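Local coordinates for protein fimbrial subunit CupB6 (Pseudomonas aeruginosa, PDB 5CYL) that probably acts as the adhesive tip subunit of a chaperone-usher pilus, linked to attachment and biofilm formation, at residues 30-35 against 71-76; 227-232 against 281-286; 260-265 against 274-279; 289-294 against 304-309. One frame throughout, in Å; residues are numbered along the deposited sequence.

In the fold
From the N terminus, interaction 1 comes first: 30-35, between strands 6-22 and 35-50, meets 71-76, running into strand 76-77, in the N-terminal half of the elongated molecule. The other three lie in the C-terminal half. Interaction 2 closes a long excursion between the loop after strand 215-225 and the start of strand 283-289. Within that excursion interaction 3 closes a short loop following strand 255-260, and the two touch through L275, which packs on F283 and I285. Interaction 4 follows in series, joining the turn after strand 283-289 to the end of strand 299-308. The centres of interactions 1 and 4 lie about 32 Å apart, without contact.

Interaction 1: 30-35 against 71-76; sequences TAKGTV and GPYGTV
The ring of Y73 carries G33 on one face: CA of G33 sits 3.6 Å from the ring centroid and only 6° off the ring normal, a CH-pi contact placed almost over the middle of the ring. The carbonyl carbon of K32 lies oblique to the same ring. At the phenol end, Y73 OH comes 3.3 Å from CB of K32, and the two side chains cross at about a right angle. K32 then bends in its outer bonds, with CD still 4.0 Å from Y73 OH. Y73 CG stands opposite its own carbonyl carbon (chi1 -43°), and the ring reaches across to the other loop from there.

G33 occupies the third position of a type II beta turn running from A31 to T34, where its positive phi suits a residue without a side chain. A31 O is gripped twice by T34, through OG1 at 2.8 Å and through N at 3.3 Å, from the same face of its plane. In the other loop, 71-76, G74 and T75 both face G71 in a G1 beta bulge.

The contact is on the surface, and strand 118-129 meets both loops: G33 and T34 bond to the backbone of L129, while T75 touches V128. R86 of strand 83-90 hydrogen-bonds to Y73 O.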
loop_
_atom_site.group_PDB
_atom_site.type_symbol
_atom_site.label_atom_id
_atom_site.label_comp_id
_atom_site.label_asym_id
_atom_site.label_seq_id
_atom_site.Cartn_x
_atom_site.Cartn_y
_atom_site.Cartn_z
ATOM N N THR A 30 6.257 -9.078 6.436
ATOM C CA THR A 30 6.780 -7.938 7.159
ATOM C C THR A 30 6.222 -7.828 8.595
ATOM O O THR A 30 5.031 -7.921 8.817
ATOM C CB THR A 30 6.475 -6.652 6.402
ATOM O OG1 THR A 30 7.012 -6.723 5.090
ATOM C CG2 THR A 30 7.046 -5.448 7.164
ATOM N N ALA A 31 7.109 -7.617 9.555
ATOM C CA ALA A 31 6.711 -7.552 10.968
ATOM C C ALA A 31 6.242 -6.146 11.354
ATOM O O ALA A 31 6.702 -5.139 10.782
ATOM C CB ALA A 31 7.884 -7.975 11.852
ATOM N N LYS A 32 5.388 -6.062 12.360
ATOM C CA LYS A 32 5.012 -4.767 12.915
ATOM C C LYS A 32 6.221 -4.040 13.469
ATOM O O LYS A 32 7.013 -4.636 14.154
ATOM C CB LYS A 32 4.023 -4.967 14.038
ATOM C CG LYS A 32 2.612 -5.099 13.530
ATOM C CD LYS A 32 1.630 -4.678 14.575
ATOM C CE LYS A 32 1.168 -5.887 15.342
ATOM N NZ LYS A 32 0.909 -5.352 16.692
ATOM N N GLY A 33 6.330 -2.736 13.226
ATOM C CA GLY A 33 7.456 -1.954 13.718
ATOM C C GLY A 33 8.533 -1.810 12.688
ATOM O O GLY A 33 9.532 -1.155 12.943
ATOM N N THR A 34 8.356 -2.419 11.531
ATOM C CA THR A 34 9.397 -2.374 10.500
ATOM C C THR A 34 9.430 -1.010 9.815
ATOM O O THR A 34 8.403 -0.392 9.620
ATOM C CB THR A 34 9.218 -3.517 9.460
ATOM O OG1 THR A 34 9.418 -4.774 10.099
ATOM C CG2 THR A 34 10.190 -3.394 8.336
ATOM N N VAL A 35 10.612 -0.589 9.403
ATOM C CA VAL A 35 10.760 0.674 8.725
ATOM C C VAL A 35 10.681 0.471 7.232
ATOM O O VAL A 35 11.604 -0.031 6.640
ATOM C CB VAL A 35 12.116 1.374 9.087
ATOM C CG1 VAL A 35 12.306 2.642 8.245
ATOM C CG2 VAL A 35 12.167 1.743 10.567
ATOM N N GLY A 71 2.295 7.504 19.135
ATOM C CA GLY A 71 1.630 6.339 18.568
ATOM C C GLY A 71 2.525 5.127 18.699
ATOM O O GLY A 71 3.612 5.233 19.303
ATOM N N PRO A 72 2.080 3.972 18.165
ATOM C CA PRO A 72 2.971 2.835 18.096
ATOM C C PRO A 72 4.343 3.153 17.567
ATOM O O PRO A 72 4.485 3.823 16.569
ATOM C CB PRO A 72 2.289 1.930 17.096
ATOM C CG PRO A 72 0.863 2.236 17.174
ATOM C CD PRO A 72 0.736 3.654 17.630
ATOM N N TYR A 73 5.357 2.617 18.226
ATOM C CA TYR A 73 6.783 2.763 17.803
ATOM C C TYR A 73 7.260 4.206 17.683
ATOM O O TYR A 73 8.057 4.547 16.805
ATOM C CB TYR A 73 7.045 1.970 16.516
ATOM C CG TYR A 73 6.386 0.620 16.584
ATOM C CD1 TYR A 73 7.003 -0.442 17.250
ATOM C CD2 TYR A 73 5.130 0.404 16.007
ATOM C CE1 TYR A 73 6.409 -1.688 17.310
ATOM C CE2 TYR A 73 4.522 -0.843 16.072
ATOM C CZ TYR A 73 5.158 -1.880 16.738
ATOM O OH TYR A 73 4.566 -3.119 16.772
ATOM N N GLY A 74 6.744 5.038 18.573
ATOM C CA GLY A 74 7.148 6.430 18.661
ATOM C C GLY A 74 6.762 7.186 17.413
ATOM O O GLY A 74 7.433 8.137 17.002
ATOM N N THR A 75 5.639 6.800 16.832
ATOM C CA THR A 75 5.175 7.458 15.607
ATOM C C THR A 75 3.968 8.350 15.831
ATOM O O THR A 75 3.260 8.190 16.817
ATOM C CB THR A 75 4.874 6.436 14.494
ATOM O OG1 THR A 75 3.965 5.459 14.984
ATOM C CG2 THR A 75 6.163 5.744 14.054
ATOM N N VAL A 76 3.769 9.270 14.908
ATOM C CA VAL A 76 2.533 10.059 14.846
ATOM C C VAL A 76 1.808 9.476 13.633
ATOM O O VAL A 76 2.427 9.201 12.597
ATOM C CB VAL A 76 2.760 11.570 14.628
ATOM C CG1 VAL A 76 3.510 12.148 15.790
ATOM C CG2 VAL A 76 3.479 11.820 13.313
#

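Interaction 2: 227-232 against 281-286; sequences KNFPRV and AGFGIV
F229 and F283 form a T-shaped pair, with the edge of F283 directed at the face of F229. The ring centroids are 4.8 Å apart and the planes meet at 68°. A single corner does most of the touching: CE2 of F283 hangs 3.4 Å above the plane of the F229 ring, over its centre, and lies 3.5 Å from F229 CE1. CZ of F283 follows more distantly, 3.9 Å from F229 CD1. For its part, F229 CG lies in the plane of the F283 ring, at its edge. CB of F229 points toward 281-286, whereas F283 leaves its backbone at a slant and comes close through the end of its ring.

The aromatic contact itself is buried and apolar. Around it F283 also touches L226, L275, I360 and R322 of strand 311-322, and F229 rests on V224. The other side of the segment 227-232 is loose and faces solvent: N228, P230 and R231 are exposed and stay away from 281-286, K227 is modelled only to CB, and the side chain of V232 comes no nearer to that segment than 6.9 Å. R322 also secures the loop by a hydrogen bond to F229 O. An aromatic pair that joins the loop after strand 215-225 to the start of strand 283-289 is consistent with the end of an immunoglobulin-like beta sandwich, as in pilin domains of the fimbrial family.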
loop_
_atom_site.group_PDB
_atom_site.type_symbol
_atom_site.label_atom_id
_atom_site.label_comp_id
_atom_site.label_asym_id
_atom_site.label_seq_id
_atom_site.Cartn_x
_atom_site.Cartn_y
_atom_site.Cartn_z
ATOM N N LYS A 227 -25.888 -41.610 -23.341
ATOM C CA LYS A 227 -26.190 -42.752 -22.441
ATOM C C LYS A 227 -25.499 -42.534 -21.085
ATOM O O LYS A 227 -25.992 -42.926 -20.047
ATOM C CB LYS A 227 -25.813 -44.109 -23.085
ATOM N N ASN A 228 -24.388 -41.805 -21.114
ATOM C CA ASN A 228 -23.635 -41.441 -19.885
ATOM C C ASN A 228 -24.327 -40.471 -18.918
ATOM O O ASN A 228 -23.853 -40.286 -17.821
ATOM C CB ASN A 228 -22.230 -40.910 -20.228
ATOM C CG ASN A 228 -21.281 -42.001 -20.704
ATOM O OD1 ASN A 228 -21.597 -43.190 -20.719
ATOM N ND2 ASN A 228 -20.093 -41.586 -21.095
ATOM N N PHE A 229 -25.436 -39.870 -19.324
ATOM C CA PHE A 229 -26.182 -38.953 -18.464
ATOM C C PHE A 229 -27.587 -39.466 -18.236
ATOM O O PHE A 229 -28.537 -38.883 -18.777
ATOM C CB PHE A 229 -26.334 -37.563 -19.103
ATOM C CG PHE A 229 -25.068 -36.928 -19.531
ATOM C CD1 PHE A 229 -24.574 -37.135 -20.806
ATOM C CD2 PHE A 229 -24.387 -36.085 -18.674
ATOM C CE1 PHE A 229 -23.399 -36.522 -21.214
ATOM C CE2 PHE A 229 -23.208 -35.461 -19.076
ATOM C CZ PHE A 229 -22.726 -35.665 -20.355
ATOM N N PRO A 230 -27.738 -40.553 -17.473
ATOM C CA PRO A 230 -29.070 -41.131 -17.368
ATOM C C PRO A 230 -30.018 -40.202 -16.682
ATOM O O PRO A 230 -31.146 -40.125 -17.092
ATOM C CB PRO A 230 -28.870 -42.389 -16.519
ATOM C CG PRO A 230 -27.553 -42.210 -15.843
ATOM C CD PRO A 230 -26.727 -41.400 -16.824
ATOM N N ARG A 231 -29.569 -39.464 -15.676
ATOM C CA ARG A 231 -30.475 -38.607 -14.901
ATOM C C ARG A 231 -30.113 -37.149 -15.066
ATOM O O ARG A 231 -28.951 -36.854 -15.314
ATOM C CB ARG A 231 -30.431 -38.977 -13.430
ATOM C CG ARG A 231 -30.680 -40.431 -13.133
ATOM C CD ARG A 231 -30.937 -40.691 -11.633
ATOM N NE ARG A 231 -31.898 -41.812 -11.378
ATOM C CZ ARG A 231 -32.147 -42.394 -10.187
ATOM N NH1 ARG A 231 -31.519 -41.997 -9.083
ATOM N NH2 ARG A 231 -33.032 -43.394 -10.099
ATOM N N VAL A 232 -31.056 -36.237 -14.923
ATOM C CA VAL A 232 -30.727 -34.828 -14.971
ATOM C C VAL A 232 -29.746 -34.555 -13.840
ATOM O O VAL A 232 -29.795 -35.239 -12.830
ATOM C CB VAL A 232 -31.987 -33.960 -14.823
ATOM C CG1 VAL A 232 -31.633 -32.525 -14.520
ATOM C CG2 VAL A 232 -32.822 -34.021 -16.077
ATOM N N ALA A 281 -28.207 -30.232 -27.391
ATOM C CA ALA A 281 -29.287 -29.616 -26.618
ATOM C C ALA A 281 -29.513 -30.294 -25.262
ATOM O O ALA A 281 -29.299 -31.487 -25.103
ATOM C CB ALA A 281 -30.570 -29.577 -27.429
ATOM N N GLY A 282 -29.933 -29.486 -24.289
ATOM C CA GLY A 282 -30.278 -29.951 -22.929
ATOM C C GLY A 282 -29.077 -30.182 -22.031
ATOM O O GLY A 282 -29.151 -30.947 -21.072
ATOM N N PHE A 283 -27.975 -29.528 -22.365
ATOM C CA PHE A 283 -26.753 -29.664 -21.621
ATOM C C PHE A 283 -26.167 -28.314 -21.351
ATOM O O PHE A 283 -26.426 -27.355 -22.070
ATOM C CB PHE A 283 -25.732 -30.514 -22.391
ATOM C CG PHE A 283 -26.133 -31.946 -22.520
ATOM C CD1 PHE A 283 -26.984 -32.355 -23.534
ATOM C CD2 PHE A 283 -25.672 -32.884 -21.610
ATOM C CE1 PHE A 283 -27.366 -33.682 -23.631
ATOM C CE2 PHE A 283 -26.054 -34.221 -21.683
ATOM C CZ PHE A 283 -26.892 -34.624 -22.706
ATOM N N GLY A 284 -25.341 -28.271 -20.328
ATOM C CA GLY A 284 -24.613 -27.075 -20.023
ATOM C C GLY A 284 -23.257 -27.434 -19.514
ATOM O O GLY A 284 -22.917 -28.627 -19.412
ATOM N N ILE A 285 -22.494 -26.414 -19.145
ATOM C CA ILE A 285 -21.181 -26.626 -18.534
ATOM C C ILE A 285 -21.160 -26.106 -17.075
ATOM O O ILE A 285 -21.669 -25.021 -16.792
ATOM C CB ILE A 285 -20.122 -25.936 -19.374
ATOM C CG1 ILE A 285 -19.974 -26.657 -20.689
ATOM C CG2 ILE A 285 -18.790 -25.971 -18.678
ATOM C CD1 ILE A 285 -19.260 -25.846 -21.717
ATOM N N VAL A 286 -20.609 -26.885 -16.151
ATOM C CA VAL A 286 -20.398 -26.383 -14.787
ATOM C C VAL A 286 -18.911 -26.257 -14.444
ATOM O O VAL A 286 -18.145 -27.160 -14.730
ATOM C CB VAL A 286 -21.111 -27.231 -13.718
ATOM C CG1 VAL A 286 -22.595 -26.937 -13.734
ATOM C CG2 VAL A 286 -20.859 -28.695 -13.930
#

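Interaction 3: 260-265 against 274-279; sequences DKYVSA and SLKSGG
D260 turns its carboxylate to S274 by setting CG anti to the backbone N (chi1 -173°), while Y262, swung to the N side of its own backbone (chi1 -52°), lays its ring beside K276. The two oxygens of D260 divide the work. OD2 accepts from S274 N at 3.2 Å with an N-H...O angle of 150°, and OD1 accepts from Y262 N, also at 3.2 Å; each donor comes from above the carboxylate plane. One acid thus shapes its own loop and holds the returning chain.

Farther out, the extended chain of K276 crosses one face of the Y262 ring obliquely, with CG 4.0 Å above the plane and offset toward the rim. CG of K261 covers the opposite face, so the ring lies between two aliphatic lysine stems. K276 CD reaches 3.5 Å from Y262 OH. The NZ atoms of K261 and K276 are 6.0 Å apart, not in contact. S274 OG lies at the ring's edge.

Backbone bonds of K261 with A337 and K276 with D335 tie both arms to strand 332-343. The bond from Y262 N to D260 OD1 closes an Asx turn, here ending strand 255-260 in the fimbrial beta domain.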
loop_
_atom_site.group_PDB
_atom_site.type_symbol
_atom_site.label_atom_id
_atom_site.label_comp_id
_atom_site.label_asym_id
_atom_site.label_seq_id
_atom_site.Cartn_x
_atom_site.Cartn_y
_atom_site.Cartn_z
ATOM N N ASP A 260 -21.138 -15.179 -19.030
ATOM C CA ASP A 260 -21.354 -16.098 -20.140
ATOM C C ASP A 260 -21.193 -15.282 -21.417
ATOM O O ASP A 260 -21.786 -14.220 -21.526
ATOM C CB ASP A 260 -22.755 -16.702 -20.056
ATOM C CG ASP A 260 -22.986 -17.815 -21.096
ATOM O OD1 ASP A 260 -22.152 -17.977 -22.005
ATOM O OD2 ASP A 260 -23.997 -18.529 -20.989
ATOM N N LYS A 261 -20.398 -15.740 -22.370
ATOM C CA LYS A 261 -20.192 -14.931 -23.571
ATOM C C LYS A 261 -21.460 -14.803 -24.355
ATOM O O LYS A 261 -21.664 -13.796 -24.975
ATOM C CB LYS A 261 -19.093 -15.478 -24.465
ATOM C CG LYS A 261 -19.083 -14.877 -25.873
ATOM C CD LYS A 261 -17.667 -14.574 -26.344
ATOM C CE LYS A 261 -17.694 -14.141 -27.808
ATOM N NZ LYS A 261 -16.517 -14.666 -28.539
ATOM N N TYR A 262 -22.318 -15.811 -24.293
ATOM C CA TYR A 262 -23.552 -15.821 -25.064
ATOM C C TYR A 262 -24.814 -15.328 -24.362
ATOM O O TYR A 262 -25.825 -15.132 -24.980
ATOM C CB TYR A 262 -23.752 -17.223 -25.656
ATOM C CG TYR A 262 -22.506 -17.682 -26.397
ATOM C CD1 TYR A 262 -21.988 -16.908 -27.437
ATOM C CD2 TYR A 262 -21.832 -18.847 -26.037
ATOM C CE1 TYR A 262 -20.843 -17.265 -28.112
ATOM C CE2 TYR A 262 -20.677 -19.224 -26.712
ATOM C CZ TYR A 262 -20.198 -18.424 -27.753
ATOM O OH TYR A 262 -19.080 -18.746 -28.469
ATOM N N VAL A 263 -24.781 -15.141 -23.064
ATOM C CA VAL A 263 -25.955 -14.676 -22.320
ATOM C C VAL A 263 -25.664 -13.384 -21.573
ATOM O O VAL A 263 -24.717 -13.333 -20.793
ATOM C CB VAL A 263 -26.413 -15.774 -21.355
ATOM C CG1 VAL A 263 -27.248 -15.206 -20.229
ATOM C CG2 VAL A 263 -27.148 -16.854 -22.134
ATOM N N SER A 264 -26.453 -12.342 -21.824
ATOM C CA SER A 264 -26.297 -11.052 -21.123
ATOM C C SER A 264 -27.206 -10.876 -19.874
ATOM O O SER A 264 -26.733 -10.413 -18.849
ATOM C CB SER A 264 -26.485 -9.901 -22.093
ATOM O OG SER A 264 -27.859 -9.782 -22.370
ATOM N N ALA A 265 -28.471 -11.265 -19.973
ATOM C CA ALA A 265 -29.429 -11.229 -18.856
ATOM C C ALA A 265 -29.098 -12.157 -17.657
ATOM O O ALA A 265 -28.507 -13.225 -17.840
ATOM C CB ALA A 265 -30.812 -11.559 -19.377
ATOM N N SER A 274 -23.872 -21.719 -20.626
ATOM C CA SER A 274 -24.675 -22.111 -21.782
ATOM C C SER A 274 -23.797 -22.713 -22.864
ATOM O O SER A 274 -22.641 -22.349 -22.974
ATOM C CB SER A 274 -25.389 -20.864 -22.329
ATOM O OG SER A 274 -24.954 -20.471 -23.640
ATOM N N LEU A 275 -24.363 -23.578 -23.698
ATOM C CA LEU A 275 -23.652 -24.044 -24.906
ATOM C C LEU A 275 -23.962 -23.097 -26.077
ATOM O O LEU A 275 -25.061 -22.538 -26.123
ATOM C CB LEU A 275 -24.024 -25.475 -25.266
ATOM C CG LEU A 275 -23.735 -26.606 -24.280
ATOM C CD1 LEU A 275 -24.189 -27.909 -24.910
ATOM C CD2 LEU A 275 -22.277 -26.722 -23.821
ATOM N N LYS A 276 -22.994 -22.877 -26.978
ATOM C CA LYS A 276 -23.234 -22.114 -28.214
ATOM C C LYS A 276 -24.342 -22.839 -28.983
ATOM O O LYS A 276 -24.351 -24.077 -29.060
ATOM C CB LYS A 276 -21.973 -22.003 -29.069
ATOM C CG LYS A 276 -22.134 -20.969 -30.176
ATOM C CD LYS A 276 -20.840 -20.609 -30.897
ATOM C CE LYS A 276 -21.022 -19.256 -31.611
ATOM N NZ LYS A 276 -19.810 -18.431 -31.929
ATOM N N SER A 277 -25.285 -22.104 -29.563
ATOM C CA SER A 277 -26.473 -22.781 -30.111
ATOM C C SER A 277 -26.234 -23.406 -31.500
ATOM O O SER A 277 -25.253 -23.085 -32.158
ATOM C CB SER A 277 -27.652 -21.827 -30.167
ATOM O OG SER A 277 -27.439 -20.873 -31.189
ATOM N N GLY A 278 -27.099 -24.330 -31.889
ATOM C CA GLY A 278 -26.936 -25.064 -33.125
ATOM C C GLY A 278 -26.099 -26.315 -32.979
ATOM O O GLY A 278 -25.516 -26.776 -33.939
ATOM N N GLY A 279 -26.038 -26.866 -31.775
ATOM C CA GLY A 279 -25.261 -28.060 -31.518
ATOM C C GLY A 279 -26.031 -29.013 -30.648
ATOM O O GLY A 279 -27.122 -29.402 -31.004
#

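Interaction 4: 289-294 against 304-309; sequences NGLDQQ and PMRRVG
L291 leans onto the end of strand 299-308, and its CB already points toward 304-309. With chi1 at -46°, CG lies beside the backbone N and the two methyls reach across. CD1 lies 4.0 Å from P304 O and equally 4.0 Å from R306 N, so it rests on the strand backbone. CD2 turns to the arginine: it meets R306 CB at 4.0 Å and sits 3.8 Å above the guanidinium plane, offset toward its rim. R306 bends at chi3 (59°) to fold that flat group over the methyl, and its NH1 makes a salt bridge with D313.

D313 belongs to strand 311-322, which forms a hairpin with 299-308 and pairs on its own account with strand 283-289; L291 also touches L314 and P315 of that shared strand. The turn bearing L291 is shaped by N289, whose OD1 accepts from D292 N at 3.0 Å, an Asx motif, with the donor well above the carbonyl plane. D292 OD1 takes Q294 N at 3.0 Å in an Asx turn. A water spans the two segments, accepting from N289 ND2 and donating to P304 O at 2.8 Å.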
loop_
_atom_site.group_PDB
_atom_site.type_symbol
_atom_site.label_atom_id
_atom_site.label_comp_id
_atom_site.label_asym_id
_atom_site.label_seq_id
_atom_site.Cartn_x
_atom_site.Cartn_y
_atom_site.Cartn_z
ATOM N N ASN A 289 -14.931 -24.102 -8.397
ATOM C CA ASN A 289 -13.859 -23.327 -7.767
ATOM C C ASN A 289 -13.153 -24.237 -6.760
ATOM O O ASN A 289 -13.760 -24.737 -5.823
ATOM C CB ASN A 289 -14.437 -22.054 -7.126
ATOM C CG ASN A 289 -13.422 -21.235 -6.316
ATOM O OD1 ASN A 289 -12.488 -21.759 -5.689
ATOM N ND2 ASN A 289 -13.633 -19.940 -6.294
ATOM N N GLY A 290 -11.857 -24.442 -6.986
ATOM C CA GLY A 290 -11.053 -25.354 -6.177
ATOM C C GLY A 290 -10.913 -24.903 -4.742
ATOM O O GLY A 290 -10.900 -25.738 -3.825
ATOM N N LEU A 291 -10.819 -23.584 -4.551
ATOM C CA LEU A 291 -10.626 -23.014 -3.205
ATOM C C LEU A 291 -11.910 -23.117 -2.373
ATOM O O LEU A 291 -11.942 -23.701 -1.293
ATOM C CB LEU A 291 -10.169 -21.574 -3.317
ATOM C CG LEU A 291 -9.055 -21.338 -4.345
ATOM C CD1 LEU A 291 -8.929 -19.853 -4.588
ATOM C CD2 LEU A 291 -7.715 -21.909 -3.923
ATOM N N ASP A 292 -12.996 -22.569 -2.889
ATOM C CA ASP A 292 -14.205 -22.546 -2.077
ATOM C C ASP A 292 -15.037 -23.787 -2.294
ATOM O O ASP A 292 -15.893 -24.079 -1.495
ATOM C CB ASP A 292 -14.993 -21.238 -2.157
ATOM C CG ASP A 292 -15.615 -20.986 -3.480
ATOM O OD1 ASP A 292 -15.583 -21.884 -4.330
ATOM O OD2 ASP A 292 -16.191 -19.890 -3.703
ATOM N N GLN A 293 -14.714 -24.557 -3.327
ATOM C CA GLN A 293 -15.395 -25.824 -3.598
ATOM C C GLN A 293 -16.818 -25.644 -4.108
ATOM O O GLN A 293 -17.600 -26.555 -4.035
ATOM C CB GLN A 293 -15.352 -26.754 -2.374
ATOM C CG GLN A 293 -13.934 -27.213 -2.112
ATOM C CD GLN A 293 -13.526 -28.390 -3.005
ATOM O OE1 GLN A 293 -13.988 -29.503 -2.796
ATOM N NE2 GLN A 293 -12.663 -28.149 -3.978
ATOM N N GLN A 294 -17.150 -24.467 -4.606
ATOM C CA GLN A 294 -18.501 -24.177 -5.056
ATOM C C GLN A 294 -18.437 -23.910 -6.531
ATOM O O GLN A 294 -17.409 -23.462 -7.028
ATOM C CB GLN A 294 -19.081 -22.974 -4.313
ATOM C CG GLN A 294 -18.956 -23.056 -2.804
ATOM C CD GLN A 294 -19.775 -24.149 -2.213
ATOM O OE1 GLN A 294 -20.945 -24.249 -2.516
ATOM N NE2 GLN A 294 -19.160 -25.003 -1.402
ATOM N N PRO A 304 -12.287 -14.194 -4.899
ATOM C CA PRO A 304 -10.908 -13.942 -4.539
ATOM C C PRO A 304 -9.952 -15.020 -5.069
ATOM O O PRO A 304 -10.328 -16.189 -5.218
ATOM C CB PRO A 304 -10.948 -13.979 -2.998
ATOM C CG PRO A 304 -12.039 -14.924 -2.682
ATOM C CD PRO A 304 -13.085 -14.576 -3.717
ATOM N N MET A 305 -8.716 -14.615 -5.339
ATOM C CA MET A 305 -7.709 -15.526 -5.858
ATOM C C MET A 305 -6.682 -15.886 -4.806
ATOM O O MET A 305 -6.396 -15.100 -3.922
ATOM C CB MET A 305 -7.030 -14.928 -7.085
ATOM C CG MET A 305 -7.975 -14.681 -8.212
ATOM S SD MET A 305 -7.253 -13.787 -9.572
ATOM C CE MET A 305 -6.133 -15.014 -10.268
ATOM N N ARG A 306 -6.121 -17.080 -4.954
ATOM C CA ARG A 306 -5.093 -17.544 -4.060
ATOM C C ARG A 306 -3.743 -16.863 -4.409
ATOM O O ARG A 306 -3.445 -16.635 -5.606
ATOM C CB ARG A 306 -4.985 -19.039 -4.149
ATOM C CG ARG A 306 -3.710 -19.577 -3.529
ATOM C CD ARG A 306 -3.664 -21.089 -3.584
ATOM N NE ARG A 306 -3.749 -21.579 -4.954
ATOM C CZ ARG A 306 -3.947 -22.852 -5.270
ATOM N NH1 ARG A 306 -3.998 -23.196 -6.533
ATOM N NH2 ARG A 306 -4.133 -23.775 -4.334
ATOM N N ARG A 307 -2.965 -16.523 -3.381
ATOM C CA ARG A 307 -1.657 -15.917 -3.598
ATOM C C ARG A 307 -0.568 -16.899 -3.278
ATOM O O ARG A 307 -0.531 -17.427 -2.181
ATOM C CB ARG A 307 -1.483 -14.664 -2.791
ATOM C CG ARG A 307 -2.281 -13.486 -3.324
ATOM C CD ARG A 307 -1.788 -12.904 -4.659
ATOM N NE ARG A 307 -0.358 -13.136 -4.874
ATOM C CZ ARG A 307 0.630 -12.298 -4.589
ATOM N NH1 ARG A 307 0.352 -11.122 -4.061
ATOM N NH2 ARG A 307 1.907 -12.609 -4.837
ATOM N N VAL A 308 0.292 -17.202 -4.245
ATOM C CA VAL A 308 1.446 -18.084 -4.016
ATOM C C VAL A 308 2.685 -17.477 -4.680
ATOM O O VAL A 308 2.671 -17.199 -5.876
ATOM C CB VAL A 308 1.233 -19.493 -4.570
ATOM C CG1 VAL A 308 1.944 -20.474 -3.667
ATOM C CG2 VAL A 308 -0.232 -19.852 -4.667
ATOM N N GLY A 309 3.742 -17.211 -3.905
ATOM C CA GLY A 309 4.905 -16.478 -4.424
ATOM C C GLY A 309 4.502 -15.166 -5.082
ATOM O O GLY A 309 3.736 -14.427 -4.535
HETATM O O HOH W 1 -12.179 -17.963 -4.106
#